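Long-range contacts in PA14 domain-containing protein (Clostridium clariflavum, PDB 6QDI), which probably senses plant-biomass polysaccharides outside the cell through tandem calcium-binding PA14 domains, as part of an RsgI-type anti-sigma factor: residues I206-D211 with Q256-M261; G212-Y217 with L275-P280. All blocks are in the same frame, centred on the assembly; numbering follows the deposited sequence.

Contact 1 (I206-D211 with Q256-M261); sequences IQVPYD and QRVEVM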
loop_
_atom_site.group_PDB
_atom_site.type_symbol
_atom_site.label_atom_id
_atom_site.label_comp_id
_atom_site.label_asym_id
_atom_site.label_seq_id
_atom_site.Cartn_x
_atom_site.Cartn_y
_atom_site.Cartn_z
ATOM N N ILE A 206 21.338 -8.478 -2.443
ATOM C CA ILE A 206 20.788 -8.656 -1.113
ATOM C C ILE A 206 21.953 -9.031 -0.205
ATOM O O ILE A 206 22.669 -9.990 -0.491
ATOM C CB ILE A 206 19.726 -9.776 -1.119
ATOM C CG1 ILE A 206 18.618 -9.488 -2.136
ATOM C CG2 ILE A 206 19.153 -9.978 0.291
ATOM C CD1 ILE A 206 17.695 -10.633 -2.440
ATOM N N GLN A 207 22.157 -8.257 0.860
ATOM C CA GLN A 207 23.222 -8.581 1.787
ATOM C C GLN A 207 22.610 -9.241 2.999
ATOM O O GLN A 207 21.731 -8.671 3.655
ATOM C CB GLN A 207 24.084 -7.361 2.122
ATOM C CG GLN A 207 25.383 -7.801 2.829
ATOM C CD GLN A 207 26.521 -6.790 2.690
ATOM O OE1 GLN A 207 26.268 -5.597 2.476
ATOM N NE2 GLN A 207 27.752 -7.258 2.757
ATOM N N VAL A 208 23.086 -10.430 3.303
ATOM C CA VAL A 208 22.437 -11.342 4.232
ATOM C C VAL A 208 22.708 -10.914 5.668
ATOM O O VAL A 208 23.838 -10.679 6.048
ATOM C CB VAL A 208 22.948 -12.762 3.977
ATOM C CG1 VAL A 208 22.476 -13.752 5.030
ATOM C CG2 VAL A 208 22.555 -13.194 2.572
ATOM N N PRO A 209 21.663 -10.830 6.521
ATOM C CA PRO A 209 21.890 -10.311 7.868
ATOM C C PRO A 209 22.414 -11.326 8.871
ATOM O O PRO A 209 23.114 -10.929 9.800
ATOM C CB PRO A 209 20.504 -9.825 8.287
ATOM C CG PRO A 209 19.542 -10.666 7.470
ATOM C CD PRO A 209 20.232 -10.838 6.157
ATOM N N TYR A 210 22.063 -12.587 8.707
ATOM C CA TYR A 210 22.281 -13.653 9.713
ATOM C C TYR A 210 22.708 -14.932 9.058
ATOM O O TYR A 210 22.204 -15.276 7.987
ATOM C CB TYR A 210 20.977 -13.930 10.517
ATOM C CG TYR A 210 20.282 -12.701 11.057
ATOM C CD1 TYR A 210 20.910 -11.861 11.971
ATOM C CD2 TYR A 210 18.998 -12.383 10.661
ATOM C CE1 TYR A 210 20.283 -10.703 12.443
ATOM C CE2 TYR A 210 18.377 -11.243 11.145
ATOM C CZ TYR A 210 19.024 -10.407 12.027
ATOM O OH TYR A 210 18.379 -9.270 12.448
ATOM N N ASP A 211 23.616 -15.679 9.689
ATOM C CA ASP A 211 23.933 -16.985 9.183
ATOM C C ASP A 211 22.709 -17.942 9.317
ATOM O O ASP A 211 22.125 -18.052 10.380
ATOM C CB ASP A 211 25.054 -17.656 10.010
ATOM C CG ASP A 211 26.414 -17.129 9.861
ATOM O OD1 ASP A 211 26.683 -16.215 9.066
ATOM O OD2 ASP A 211 27.284 -17.687 10.570
ATOM N N GLN A 256 27.060 -11.988 3.334
ATOM C CA GLN A 256 27.119 -12.479 1.995
ATOM C C GLN A 256 26.292 -11.578 1.078
ATOM O O GLN A 256 25.215 -11.146 1.451
ATOM C CB GLN A 256 26.590 -13.928 1.954
ATOM C CG GLN A 256 26.579 -14.570 0.596
ATOM C CD GLN A 256 26.283 -16.027 0.621
ATOM O OE1 GLN A 256 26.207 -16.650 1.700
ATOM N NE2 GLN A 256 26.163 -16.605 -0.562
ATOM N N ARG A 257 26.796 -11.307 -0.120
ATOM C CA ARG A 257 26.103 -10.508 -1.113
ATOM C C ARG A 257 25.579 -11.459 -2.158
ATOM O O ARG A 257 26.329 -12.149 -2.848
ATOM C CB ARG A 257 27.015 -9.432 -1.706
ATOM C CG ARG A 257 27.111 -8.211 -0.835
ATOM C CD ARG A 257 28.258 -7.296 -1.211
ATOM N NE ARG A 257 28.386 -7.052 -2.651
ATOM C CZ ARG A 257 27.804 -6.086 -3.368
ATOM N NH1 ARG A 257 28.027 -6.027 -4.667
ATOM N NH2 ARG A 257 26.942 -5.224 -2.838
ATOM N N VAL A 258 24.252 -11.510 -2.272
ATOM C CA VAL A 258 23.548 -12.355 -3.220
ATOM C C VAL A 258 23.113 -11.478 -4.373
ATOM O O VAL A 258 22.351 -10.527 -4.192
ATOM C CB VAL A 258 22.326 -13.040 -2.524
ATOM C CG1 VAL A 258 21.529 -13.828 -3.518
ATOM C CG2 VAL A 258 22.768 -13.842 -1.315
ATOM N N GLU A 259 23.611 -11.743 -5.568
ATOM C CA GLU A 259 23.248 -10.944 -6.758
ATOM C C GLU A 259 21.805 -11.246 -7.136
ATOM O O GLU A 259 21.426 -12.397 -7.239
ATOM C CB GLU A 259 24.190 -11.262 -7.901
ATOM C CG GLU A 259 24.076 -10.315 -9.086
ATOM C CD GLU A 259 25.052 -10.682 -10.217
ATOM O OE1 GLU A 259 24.681 -10.794 -11.424
ATOM O OE2 GLU A 259 26.193 -10.868 -9.956
ATOM N N VAL A 260 20.997 -10.200 -7.356
ATOM C CA VAL A 260 19.588 -10.398 -7.680
ATOM C C VAL A 260 19.229 -9.682 -8.959
ATOM O O VAL A 260 19.568 -8.499 -9.154
ATOM C CB VAL A 260 18.677 -9.984 -6.520
ATOM C CG1 VAL A 260 18.826 -8.563 -6.071
ATOM C CG2 VAL A 260 17.219 -10.306 -6.782
ATOM N N MET A 261 18.442 -10.382 -9.778
ATOM C CA MET A 261 17.730 -9.751 -10.904
ATOM C C MET A 261 16.306 -10.282 -10.826
ATOM O O MET A 261 16.073 -11.492 -10.894
ATOM C CB MET A 261 18.362 -10.086 -12.246
ATOM C CG MET A 261 17.632 -9.432 -13.416
ATOM S SD MET A 261 18.335 -9.788 -15.015
ATOM C CE MET A 261 19.921 -9.070 -14.914
HETATM O O HOH W 1 26.114 -4.685 -0.143
#
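Ile206 and Val258 face each other as an antiparallel hydrogen-bonded pair, each backbone giving and receiving: Ile206 N reaches Val258 O at 2.9 Å, and Val258 N returns to Ile206 O at 2.8 Å, nearly straight at 175°. Two residues on, just past the end of strand 198-207, Val208 N still bonds Gln256 O (2.9 Å), and that oxygen also receives a CA-H...O contact from Gln207 CA at 3.3 Å. The pairing therefore outlasts the strand by one residue.

On one face Gln207 and Arg257 cross at a slant, the Gln207 amide lying by the Arg257 CG methylene (NE2 to CG 3.8 Å). Gln207 OE1 takes a hydrogen from a water 2.8 Å away, while Arg257 NH2 donates to the same water at the guanidinium edge. Their other ends look elsewhere: Gln207 NE2 to Gly255 O, Arg257 NH1 to the terminal carboxylate of Arg295.

The contacts among Ile206, Val208, Val258 and Val260 are aliphatic. Val208 CG2 meets Val258 CG2 at 3.9 Å, and Ile206 CG1, placed beside its own backbone N (chi1 -56°), meets Val260 CG1 crosswise. This end of an inner strand pair in the second PA14 domain thus divides its chemistry: a water-bridged amide and guanidinium on one side, and buried hydrocarbon side chains that go on to meet Phe216 and Tyr214.

Contact 2 (G212-Y217 with L275-P280); sequences GDYVFY and LEWEGP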
loop_
_atom_site.group_PDB
_atom_site.type_symbol
_atom_site.label_atom_id
_atom_site.label_comp_id
_atom_site.label_asym_id
_atom_site.label_seq_id
_atom_site.Cartn_x
_atom_site.Cartn_y
_atom_site.Cartn_z
ATOM N N GLY A 212 22.398 -18.643 8.239
ATOM C CA GLY A 212 21.393 -19.717 8.267
ATOM C C GLY A 212 20.742 -19.882 6.913
ATOM O O GLY A 212 21.257 -19.419 5.907
ATOM N N ASP A 213 19.624 -20.602 6.889
ATOM C CA ASP A 213 18.916 -20.968 5.682
ATOM C C ASP A 213 17.777 -19.997 5.387
ATOM O O ASP A 213 17.027 -19.627 6.291
ATOM C CB ASP A 213 18.330 -22.381 5.775
ATOM C CG ASP A 213 19.332 -23.498 5.479
ATOM O OD1 ASP A 213 20.558 -23.314 5.526
ATOM O OD2 ASP A 213 18.876 -24.601 5.158
ATOM N N TYR A 214 17.701 -19.600 4.115
ATOM C CA TYR A 214 16.708 -18.643 3.634
ATOM C C TYR A 214 15.901 -19.250 2.505
ATOM O O TYR A 214 16.404 -20.019 1.710
ATOM C CB TYR A 214 17.376 -17.369 3.149
ATOM C CG TYR A 214 18.042 -16.560 4.230
ATOM C CD1 TYR A 214 19.242 -16.977 4.809
ATOM C CD2 TYR A 214 17.525 -15.347 4.644
ATOM C CE1 TYR A 214 19.849 -16.231 5.801
ATOM C CE2 TYR A 214 18.124 -14.588 5.600
ATOM C CZ TYR A 214 19.308 -15.023 6.193
ATOM O OH TYR A 214 19.891 -14.251 7.177
ATOM N N VAL A 215 14.653 -18.807 2.405
ATOM C CA VAL A 215 13.795 -19.065 1.238
ATOM C C VAL A 215 13.289 -17.709 0.750
ATOM O O VAL A 215 12.863 -16.906 1.547
ATOM C CB VAL A 215 12.601 -19.982 1.630
ATOM C CG1 VAL A 215 11.608 -20.097 0.493
ATOM C CG2 VAL A 215 13.126 -21.373 2.007
ATOM N N PHE A 216 13.325 -17.515 -0.565
ATOM C CA PHE A 216 12.740 -16.320 -1.177
ATOM C C PHE A 216 11.392 -16.664 -1.805
ATOM O O PHE A 216 11.236 -17.717 -2.436
ATOM C CB PHE A 216 13.669 -15.750 -2.239
ATOM C CG PHE A 216 14.965 -15.307 -1.684
ATOM C CD1 PHE A 216 15.094 -14.031 -1.166
ATOM C CD2 PHE A 216 16.066 -16.106 -1.694
ATOM C CE1 PHE A 216 16.292 -13.575 -0.646
ATOM C CE2 PHE A 216 17.262 -15.675 -1.156
ATOM C CZ PHE A 216 17.371 -14.403 -0.614
ATOM N N TYR A 217 10.445 -15.755 -1.625
ATOM C CA TYR A 217 9.090 -15.881 -2.169
ATOM C C TYR A 217 8.841 -14.703 -3.086
ATOM O O TYR A 217 9.041 -13.543 -2.710
ATOM C CB TYR A 217 8.046 -15.866 -1.075
ATOM C CG TYR A 217 8.148 -16.985 -0.059
ATOM C CD1 TYR A 217 9.018 -16.956 1.009
ATOM C CD2 TYR A 217 7.345 -18.099 -0.196
ATOM C CE1 TYR A 217 9.073 -18.030 1.908
ATOM C CE2 TYR A 217 7.394 -19.144 0.703
ATOM C CZ TYR A 217 8.268 -19.093 1.747
ATOM O OH TYR A 217 8.375 -20.121 2.667
ATOM N N LEU A 275 8.598 -9.175 -3.175
ATOM C CA LEU A 275 9.775 -10.022 -2.882
ATOM C C LEU A 275 9.869 -10.168 -1.362
ATOM O O LEU A 275 10.109 -9.193 -0.648
ATOM C CB LEU A 275 11.060 -9.427 -3.461
ATOM C CG LEU A 275 12.319 -10.225 -3.167
ATOM C CD1 LEU A 275 12.316 -11.590 -3.830
ATOM C CD2 LEU A 275 13.562 -9.453 -3.568
ATOM N N GLU A 276 9.686 -11.411 -0.907
ATOM C CA GLU A 276 9.734 -11.742 0.510
ATOM C C GLU A 276 10.795 -12.790 0.779
ATOM O O GLU A 276 11.287 -13.466 -0.151
ATOM C CB GLU A 276 8.374 -12.285 0.954
ATOM C CG GLU A 276 7.215 -11.288 0.895
ATOM C CD GLU A 276 5.913 -11.946 1.324
ATOM O OE1 GLU A 276 5.527 -12.926 0.668
ATOM O OE2 GLU A 276 5.361 -11.574 2.380
ATOM N N TRP A 277 11.116 -12.946 2.057
ATOM C CA TRP A 277 11.964 -14.031 2.499
ATOM C C TRP A 277 11.530 -14.553 3.824
ATOM O O TRP A 277 10.824 -13.906 4.569
ATOM C CB TRP A 277 13.446 -13.654 2.543
ATOM C CG TRP A 277 13.869 -12.528 3.412
ATOM C CD1 TRP A 277 13.130 -11.765 4.254
ATOM C CD2 TRP A 277 15.212 -12.011 3.499
ATOM N NE1 TRP A 277 13.919 -10.817 4.847
ATOM C CE2 TRP A 277 15.199 -10.961 4.395
ATOM C CE3 TRP A 277 16.418 -12.344 2.864
ATOM C CZ2 TRP A 277 16.343 -10.199 4.660
ATOM C CZ3 TRP A 277 17.556 -11.608 3.141
ATOM C CH2 TRP A 277 17.495 -10.559 4.016
ATOM N N GLU A 278 12.025 -15.747 4.120
ATOM C CA GLU A 278 12.020 -16.321 5.473
ATOM C C GLU A 278 13.432 -16.751 5.741
ATOM O O GLU A 278 14.134 -17.201 4.855
ATOM C CB GLU A 278 10.993 -17.411 5.603
ATOM C CG GLU A 278 11.395 -18.820 5.713
ATOM C CD GLU A 278 10.159 -19.667 5.825
ATOM O OE1 GLU A 278 9.794 -20.102 6.912
ATOM O OE2 GLU A 278 9.521 -19.802 4.800
ATOM N N GLY A 279 13.849 -16.644 6.999
ATOM C CA GLY A 279 15.223 -16.981 7.364
ATOM C C GLY A 279 15.354 -17.087 8.849
ATOM O O GLY A 279 14.350 -17.064 9.590
ATOM N N PRO A 280 16.590 -17.174 9.344
ATOM C CA PRO A 280 16.802 -17.331 10.781
ATOM C C PRO A 280 16.317 -16.101 11.555
ATOM O O PRO A 280 16.814 -14.996 11.353
ATOM C CB PRO A 280 18.320 -17.498 10.893
ATOM C CG PRO A 280 18.877 -17.142 9.586
ATOM C CD PRO A 280 17.843 -17.162 8.573
#
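Glu276 O is held twice from the opposite strand: Tyr217 N donates a nearly straight hydrogen bond at 2.8 Å, and Phe216 CA adds a weaker CA-H...O contact at 3.4 Å. The amide sits above the carbonyl plane, 44° out of it. Glu276 N answers to Tyr217 O, and Val215 with Glu278 forms the next reciprocal pair, so an antiparallel ladder runs between the two strands.

The aromatic work is done by Tyr214, Phe216 and Trp277. Trp277 CG is wedged between its own backbone N and carbonyl carbon (chi1 59°), which lays the indole alongside both neighbours. Its CE3 is 3.7 Å from Tyr214 CD2 and equally near Phe216 CE1. Tyr214 and Trp277 are inclined to each other, their planes 45° apart. Pro280 CD lies over a face of the Tyr214 ring in a CH-pi contact, 3.7 Å from its centroid. Gly279, having no side chain, brings its CA over that same face, toward the rim.

On the other face of the sheet Tyr217 OH and Glu278 OE2 are modelled so close that the length of their hydrogen bond is doubtful; Arg284 makes a cation-pi contact with the same tyrosine and a salt bridge with Glu276.

Strand 212-220 is flanked on its second side by strand 242-252, which bonds to Gly212, Tyr214 and Phe216. Phe216 and Trp277 pack inward on Ile206 of strand 198-207, in the facing sheet of the PA14 beta sandwich.

In the fold
Both contacts belong to the second PA14 domain. Coming from the N terminus, strand 198-207 leads through the short loop 208-211 straight into strand 212-220, so the first halves of contacts 1 and 2 are consecutive. The chain then runs through strands 223-228, 231-240 and 242-252 before 256-261 closes contact 1 across 44 intervening residues; past the calcium-binding residues Asn266, Gly268 and Ala270, 275-280 closes contact 2 across 57. The two closures cross rather than nest. Contact 1 joins strands of one sheet, contact 2 strands of the other, and the sheets meet where Val208 and Pro209 press on Tyr214, and Pro209 also on Trp277, fastening two layers at this end.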